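Local coordinates for cell division control protein 73 (Saccharomyces cerevisiae, PDB 3V46) that serves in the PAF1 complex during RNA polymerase II transcription elongation, its C-terminal Ras-like domain promoting association of that complex with chromatin, at residues A[14-19]-A[82-87]; A[90-95]-A[118-123]. All coordinates share one frame; numbering follows the deposited sequence.

Both contacts reach the mixed beta sheet of the Ras-like C-terminal domain, and strand 88-92 ties them together. Contact 1 sets the start of strand 16-18 against residues 82-87, the turn of chain that leads into strand 88-92; contact 2 pairs that strand with its next neighbour, 116-122. Their centres lie about 18 Å apart, on opposite sides of the centre of the chain. Between them the sheet is continuous: Leu18 N lies 3.0 Å from Ala90 O and Leu18 O lies 2.9 Å from Phe92 N, both probable hydrogen bonds. The domain has a Ras-like fold but does not bind GTP.

Contact 1. Residues A[14-19]-A[82-87]; sequences DPIILI and PEYWDR
Arg87 and Ile16 carry most of this contact, with Asp14 supplying the acceptor. The guanidinium comes up side-on to the carbonyl of Asp14: Arg87 NE and NH2 both reach Asp14 O, each at 2.9 Å and each with an N-H...O angle of 146°. The oxygen sits almost exactly in the guanidinium plane; NH2 meets it on a lone pair, while NE is tilted from the carbonyl plane. A bend in the arginine chain at chi3 (59°) folds the group back for this grip. Ile16 CD1 lies over one guanidinium face, toward its margin rather than its middle, and also packs 3.8 Å from Arg87 CB and at the edge of the Tyr84 ring. The backbone joins in as Ile16 N donates to Arg87 O (2.9 Å). Beyond, Leu18 CD1 touches Trp85 CZ3 at 3.7 Å, the leucine running roughly perpendicular to the indole side chain; Phe79 stacks on the indole. Strand 16-18 is thus met at its start by the chain about to enter its parallel neighbour, strand 88-92. With the Asp14 carboxylate not touching the guanidinium, the grip relies on a backbone carbonyl, and two N-H groups sharing one oxygen fix the guanidinium's rotation.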
loop_
_atom_site.group_PDB
_atom_site.type_symbol
_atom_site.label_atom_id
_atom_site.label_comp_id
_atom_site.label_asym_id
_atom_site.label_seq_id
_atom_site.Cartn_x
_atom_site.Cartn_y
_atom_site.Cartn_z
ATOM N N ASP A 14 -9.679 11.454 -5.595
ATOM C CA ASP A 14 -8.347 10.972 -5.232
ATOM C C ASP A 14 -8.372 9.492 -4.865
ATOM O O ASP A 14 -9.176 9.047 -4.041
ATOM C CB ASP A 14 -7.749 11.784 -4.084
ATOM C CG ASP A 14 -7.407 13.209 -4.488
ATOM O OD1 ASP A 14 -7.248 13.475 -5.700
ATOM O OD2 ASP A 14 -7.274 14.063 -3.590
ATOM N N PRO A 15 -7.486 8.712 -5.486
ATOM C CA PRO A 15 -7.433 7.293 -5.125
ATOM C C PRO A 15 -6.887 7.073 -3.711
ATOM O O PRO A 15 -6.156 7.902 -3.151
ATOM C CB PRO A 15 -6.488 6.702 -6.175
ATOM C CG PRO A 15 -5.651 7.846 -6.621
ATOM C CD PRO A 15 -6.518 9.058 -6.536
ATOM N N ILE A 16 -7.230 5.920 -3.154
ATOM C CA ILE A 16 -6.912 5.601 -1.778
ATOM C C ILE A 16 -6.037 4.358 -1.692
ATOM O O ILE A 16 -6.264 3.374 -2.401
ATOM C CB ILE A 16 -8.201 5.362 -0.978
ATOM C CG1 ILE A 16 -9.083 6.619 -1.030
ATOM C CG2 ILE A 16 -7.884 4.983 0.449
ATOM C CD1 ILE A 16 -10.500 6.424 -0.511
ATOM N N ILE A 17 -5.033 4.416 -0.822
ATOM C CA ILE A 17 -4.198 3.273 -0.493
ATOM C C ILE A 17 -4.429 2.946 0.970
ATOM O O ILE A 17 -4.337 3.818 1.830
ATOM C CB ILE A 17 -2.705 3.570 -0.723
ATOM C CG1 ILE A 17 -2.437 3.899 -2.198
ATOM C CG2 ILE A 17 -1.860 2.364 -0.312
ATOM C CD1 ILE A 17 -0.981 4.305 -2.532
ATOM N N LEU A 18 -4.753 1.694 1.261
ATOM C CA LEU A 18 -4.953 1.276 2.647
ATOM C C LEU A 18 -3.685 0.632 3.172
ATOM O O LEU A 18 -3.178 -0.308 2.578
ATOM C CB LEU A 18 -6.085 0.268 2.750
ATOM C CG LEU A 18 -7.438 0.691 2.214
ATOM C CD1 LEU A 18 -8.457 -0.414 2.463
ATOM C CD2 LEU A 18 -7.860 1.969 2.881
ATOM N N ILE A 19 -3.205 1.130 4.306
ATOM C CA ILE A 19 -2.014 0.598 4.949
ATOM C C ILE A 19 -2.244 0.536 6.458
ATOM O O ILE A 19 -1.647 1.295 7.229
ATOM C CB ILE A 19 -0.752 1.412 4.574
ATOM C CG1 ILE A 19 0.510 0.722 5.107
ATOM C CG2 ILE A 19 -0.863 2.864 5.063
ATOM C CD1 ILE A 19 1.792 1.260 4.531
ATOM N N PRO A 82 -20.345 3.926 0.711
ATOM C CA PRO A 82 -19.748 2.771 0.038
ATOM C C PRO A 82 -18.878 3.176 -1.147
ATOM O O PRO A 82 -17.910 2.482 -1.476
ATOM C CB PRO A 82 -20.969 1.973 -0.433
ATOM C CG PRO A 82 -22.070 2.386 0.486
ATOM C CD PRO A 82 -21.813 3.828 0.786
ATOM N N GLU A 83 -19.192 4.301 -1.777
ATOM C CA GLU A 83 -18.458 4.685 -2.983
ATOM C C GLU A 83 -16.980 5.005 -2.710
ATOM O O GLU A 83 -16.160 4.968 -3.629
ATOM C CB GLU A 83 -19.158 5.826 -3.735
ATOM C CG GLU A 83 -19.586 7.022 -2.895
ATOM C CD GLU A 83 -20.342 8.058 -3.721
ATOM O OE1 GLU A 83 -20.505 7.838 -4.941
ATOM O OE2 GLU A 83 -20.770 9.090 -3.161
ATOM N N TYR A 84 -16.635 5.297 -1.456
ATOM C CA TYR A 84 -15.237 5.464 -1.082
ATOM C C TYR A 84 -14.476 4.182 -1.400
ATOM O O TYR A 84 -13.309 4.214 -1.772
ATOM C CB TYR A 84 -15.083 5.772 0.413
ATOM C CG TYR A 84 -15.226 7.228 0.791
ATOM C CD1 TYR A 84 -14.137 8.086 0.745
ATOM C CD2 TYR A 84 -16.441 7.739 1.224
ATOM C CE1 TYR A 84 -14.259 9.417 1.100
ATOM C CE2 TYR A 84 -16.574 9.068 1.577
ATOM C CZ TYR A 84 -15.479 9.901 1.515
ATOM O OH TYR A 84 -15.602 11.224 1.872
ATOM N N TRP A 85 -15.137 3.045 -1.240
ATOM C CA TRP A 85 -14.474 1.768 -1.478
ATOM C C TRP A 85 -14.063 1.581 -2.934
ATOM O O TRP A 85 -13.086 0.890 -3.213
ATOM C CB TRP A 85 -15.350 0.608 -1.007
ATOM C CG TRP A 85 -15.289 0.487 0.461
ATOM C CD1 TRP A 85 -16.233 0.877 1.370
ATOM C CD2 TRP A 85 -14.184 -0.016 1.215
ATOM N NE1 TRP A 85 -15.783 0.630 2.647
ATOM C CE2 TRP A 85 -14.528 0.081 2.576
ATOM C CE3 TRP A 85 -12.942 -0.550 0.867
ATOM C CZ2 TRP A 85 -13.668 -0.325 3.589
ATOM C CZ3 TRP A 85 -12.092 -0.954 1.876
ATOM C CH2 TRP A 85 -12.464 -0.850 3.218
ATOM N N ASP A 86 -14.790 2.199 -3.858
ATOM C CA ASP A 86 -14.452 2.093 -5.276
ATOM C C ASP A 86 -13.157 2.823 -5.589
ATOM O O ASP A 86 -12.567 2.610 -6.655
ATOM C CB ASP A 86 -15.561 2.672 -6.153
ATOM C CG ASP A 86 -16.853 1.900 -6.057
ATOM O OD1 ASP A 86 -16.795 0.668 -5.870
ATOM O OD2 ASP A 86 -17.934 2.529 -6.180
ATOM N N ARG A 87 -12.731 3.692 -4.668
ATOM C CA ARG A 87 -11.540 4.519 -4.843
ATOM C C ARG A 87 -10.274 3.831 -4.351
ATOM O O ARG A 87 -9.177 4.336 -4.555
ATOM C CB ARG A 87 -11.701 5.848 -4.095
ATOM C CG ARG A 87 -12.771 6.768 -4.687
ATOM C CD ARG A 87 -13.127 7.904 -3.740
ATOM N NE ARG A 87 -11.980 8.733 -3.394
ATOM C CZ ARG A 87 -12.000 9.693 -2.476
ATOM N NH1 ARG A 87 -13.122 9.963 -1.820
ATOM N NH2 ARG A 87 -10.908 10.390 -2.216
#

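Contact 2. Residues A[90-95]-A[118-123]; sequences AIFTTG and YYFHFA
Tyr118 O takes two bonds from one residue, Thr93: the backbone N at 2.9 Å, nearly in line with the carbonyl, and the hydroxyl OG1, also at 2.9 Å but tilted from the carbonyl plane. With chi1 at 60°, OG1 lies between the threonine's own backbone N and carbonyl carbon, where it can reach the same acceptor as the N-H. Thr93 OG1 also lies at the edge of the Tyr119 ring, 3.4 Å from Tyr119 CD1. On the N-H side, Tyr118 N donates to Ile91 O (2.9 Å), completing the parallel bridge of Phe92 with Tyr118. These strands open and close a beta-alpha-beta crossover through helix 108-114, a standard unit of the Ras-like fold. Past the bridge water takes over: one molecule donates to Thr93 O and accepts from Phe120 N, at 2.8 and 2.9 Å. Phe92, Tyr118 and Phe120 form an aromatic cluster on one face of the sheet. The Phe92 and Phe120 rings are nearly parallel (17°) but slid apart, Phe92 CE2 touching Phe120 CE1 at 3.5 Å, whereas Tyr118 meets Phe92 obliquely. Helix 149-166 packs on this cluster, with Phe156 against Tyr118 and Phe120, and Ser159 bonded to the Tyr118 hydroxyl.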
loop_
_atom_site.group_PDB
_atom_site.type_symbol
_atom_site.label_atom_id
_atom_site.label_comp_id
_atom_site.label_asym_id
_atom_site.label_seq_id
_atom_site.Cartn_x
_atom_site.Cartn_y
_atom_site.Cartn_z
ATOM N N ALA A 90 -4.991 0.278 -3.916
ATOM C CA ALA A 90 -3.960 -0.617 -3.400
ATOM C C ALA A 90 -4.173 -0.839 -1.926
ATOM O O ALA A 90 -4.611 0.064 -1.203
ATOM C CB ALA A 90 -2.571 -0.047 -3.659
ATOM N N ILE A 91 -3.838 -2.052 -1.493
ATOM C CA ILE A 91 -3.949 -2.462 -0.106
ATOM C C ILE A 91 -2.647 -3.133 0.297
ATOM O O ILE A 91 -2.234 -4.130 -0.311
ATOM C CB ILE A 91 -5.132 -3.430 0.091
ATOM C CG1 ILE A 91 -6.455 -2.735 -0.302
ATOM C CG2 ILE A 91 -5.199 -3.924 1.538
ATOM C CD1 ILE A 91 -7.650 -3.632 -0.301
ATOM N N PHE A 92 -1.982 -2.566 1.304
ATOM C CA PHE A 92 -0.840 -3.210 1.919
ATOM C C PHE A 92 -1.362 -4.122 3.007
ATOM O O PHE A 92 -2.183 -3.705 3.829
ATOM C CB PHE A 92 0.115 -2.181 2.530
ATOM C CG PHE A 92 0.900 -1.385 1.526
ATOM C CD1 PHE A 92 0.323 -0.927 0.360
ATOM C CD2 PHE A 92 2.216 -1.078 1.759
ATOM C CE1 PHE A 92 1.061 -0.181 -0.554
ATOM C CE2 PHE A 92 2.947 -0.330 0.851
ATOM C CZ PHE A 92 2.369 0.126 -0.291
ATOM N N THR A 93 -0.870 -5.359 3.040
ATOM C CA THR A 93 -1.381 -6.344 3.982
ATOM C C THR A 93 -0.411 -6.644 5.115
ATOM O O THR A 93 0.809 -6.654 4.937
ATOM C CB THR A 93 -1.705 -7.672 3.279
ATOM O OG1 THR A 93 -0.517 -8.184 2.666
ATOM C CG2 THR A 93 -2.761 -7.478 2.226
ATOM N N THR A 94 -0.988 -6.898 6.282
ATOM C CA THR A 94 -0.234 -7.179 7.491
ATOM C C THR A 94 0.060 -8.652 7.583
ATOM O O THR A 94 0.982 -9.063 8.269
ATOM C CB THR A 94 -1.049 -6.820 8.747
ATOM O OG1 THR A 94 -2.247 -7.605 8.768
ATOM C CG2 THR A 94 -1.407 -5.342 8.749
ATOM N N GLY A 95 -0.758 -9.447 6.905
ATOM C CA GLY A 95 -0.687 -10.889 7.033
ATOM C C GLY A 95 -1.764 -11.472 7.932
ATOM O O GLY A 95 -1.846 -12.682 8.065
ATOM N N TYR A 118 -0.473 -5.856 -1.813
ATOM C CA TYR A 118 0.969 -5.969 -1.621
ATOM C C TYR A 118 1.245 -6.545 -0.246
ATOM O O TYR A 118 0.504 -6.285 0.706
ATOM C CB TYR A 118 1.652 -4.596 -1.705
ATOM C CG TYR A 118 1.562 -3.941 -3.058
ATOM C CD1 TYR A 118 0.502 -3.105 -3.374
ATOM C CD2 TYR A 118 2.527 -4.165 -4.023
ATOM C CE1 TYR A 118 0.410 -2.506 -4.590
ATOM C CE2 TYR A 118 2.441 -3.558 -5.267
ATOM C CZ TYR A 118 1.377 -2.728 -5.535
ATOM O OH TYR A 118 1.264 -2.121 -6.763
ATOM N N TYR A 119 2.310 -7.334 -0.153
ATOM C CA TYR A 119 2.806 -7.829 1.115
ATOM C C TYR A 119 4.316 -7.581 1.152
ATOM O O TYR A 119 5.075 -8.220 0.436
ATOM C CB TYR A 119 2.512 -9.324 1.297
ATOM C CG TYR A 119 3.051 -9.875 2.594
ATOM C CD1 TYR A 119 2.396 -9.641 3.797
ATOM C CD2 TYR A 119 4.212 -10.635 2.620
ATOM C CE1 TYR A 119 2.880 -10.130 4.986
ATOM C CE2 TYR A 119 4.702 -11.142 3.807
ATOM C CZ TYR A 119 4.035 -10.882 4.987
ATOM O OH TYR A 119 4.509 -11.389 6.170
ATOM N N PHE A 120 4.741 -6.639 1.981
ATOM C CA PHE A 120 6.153 -6.305 2.120
ATOM C C PHE A 120 6.743 -7.041 3.315
ATOM O O PHE A 120 6.115 -7.140 4.379
ATOM C CB PHE A 120 6.336 -4.791 2.330
ATOM C CG PHE A 120 6.217 -3.974 1.073
ATOM C CD1 PHE A 120 4.973 -3.631 0.565
ATOM C CD2 PHE A 120 7.353 -3.531 0.413
ATOM C CE1 PHE A 120 4.872 -2.864 -0.582
ATOM C CE2 PHE A 120 7.255 -2.758 -0.726
ATOM C CZ PHE A 120 6.016 -2.434 -1.230
ATOM N N HIS A 121 7.952 -7.560 3.140
ATOM C CA HIS A 121 8.635 -8.245 4.223
ATOM C C HIS A 121 10.143 -8.209 4.006
ATOM O O HIS A 121 10.622 -7.859 2.926
ATOM C CB HIS A 121 8.159 -9.692 4.323
ATOM C CG HIS A 121 8.533 -10.523 3.139
ATOM N ND1 HIS A 121 9.559 -11.445 3.172
ATOM C CD2 HIS A 121 8.027 -10.567 1.885
ATOM C CE1 HIS A 121 9.667 -12.018 1.987
ATOM N NE2 HIS A 121 8.752 -11.502 1.188
ATOM N N PHE A 122 10.889 -8.535 5.046
ATOM C CA PHE A 122 12.337 -8.556 4.935
ATOM C C PHE A 122 12.814 -9.841 4.302
ATOM O O PHE A 122 12.291 -10.923 4.585
ATOM C CB PHE A 122 12.997 -8.395 6.299
ATOM C CG PHE A 122 12.936 -6.995 6.836
ATOM C CD1 PHE A 122 13.344 -5.927 6.057
ATOM C CD2 PHE A 122 12.477 -6.750 8.113
ATOM C CE1 PHE A 122 13.294 -4.636 6.544
ATOM C CE2 PHE A 122 12.421 -5.459 8.610
ATOM C CZ PHE A 122 12.829 -4.403 7.824
ATOM N N ALA A 123 13.817 -9.705 3.445
ATOM C CA ALA A 123 14.516 -10.843 2.885
ATOM C C ALA A 123 14.973 -11.729 4.035
ATOM O O ALA A 123 15.567 -11.243 4.999
ATOM C CB ALA A 123 15.700 -10.364 2.086
HETATM O O HOH W 1 2.680 -5.225 3.495
HETATM O O HOH W 2 2.589 -11.279 8.809
#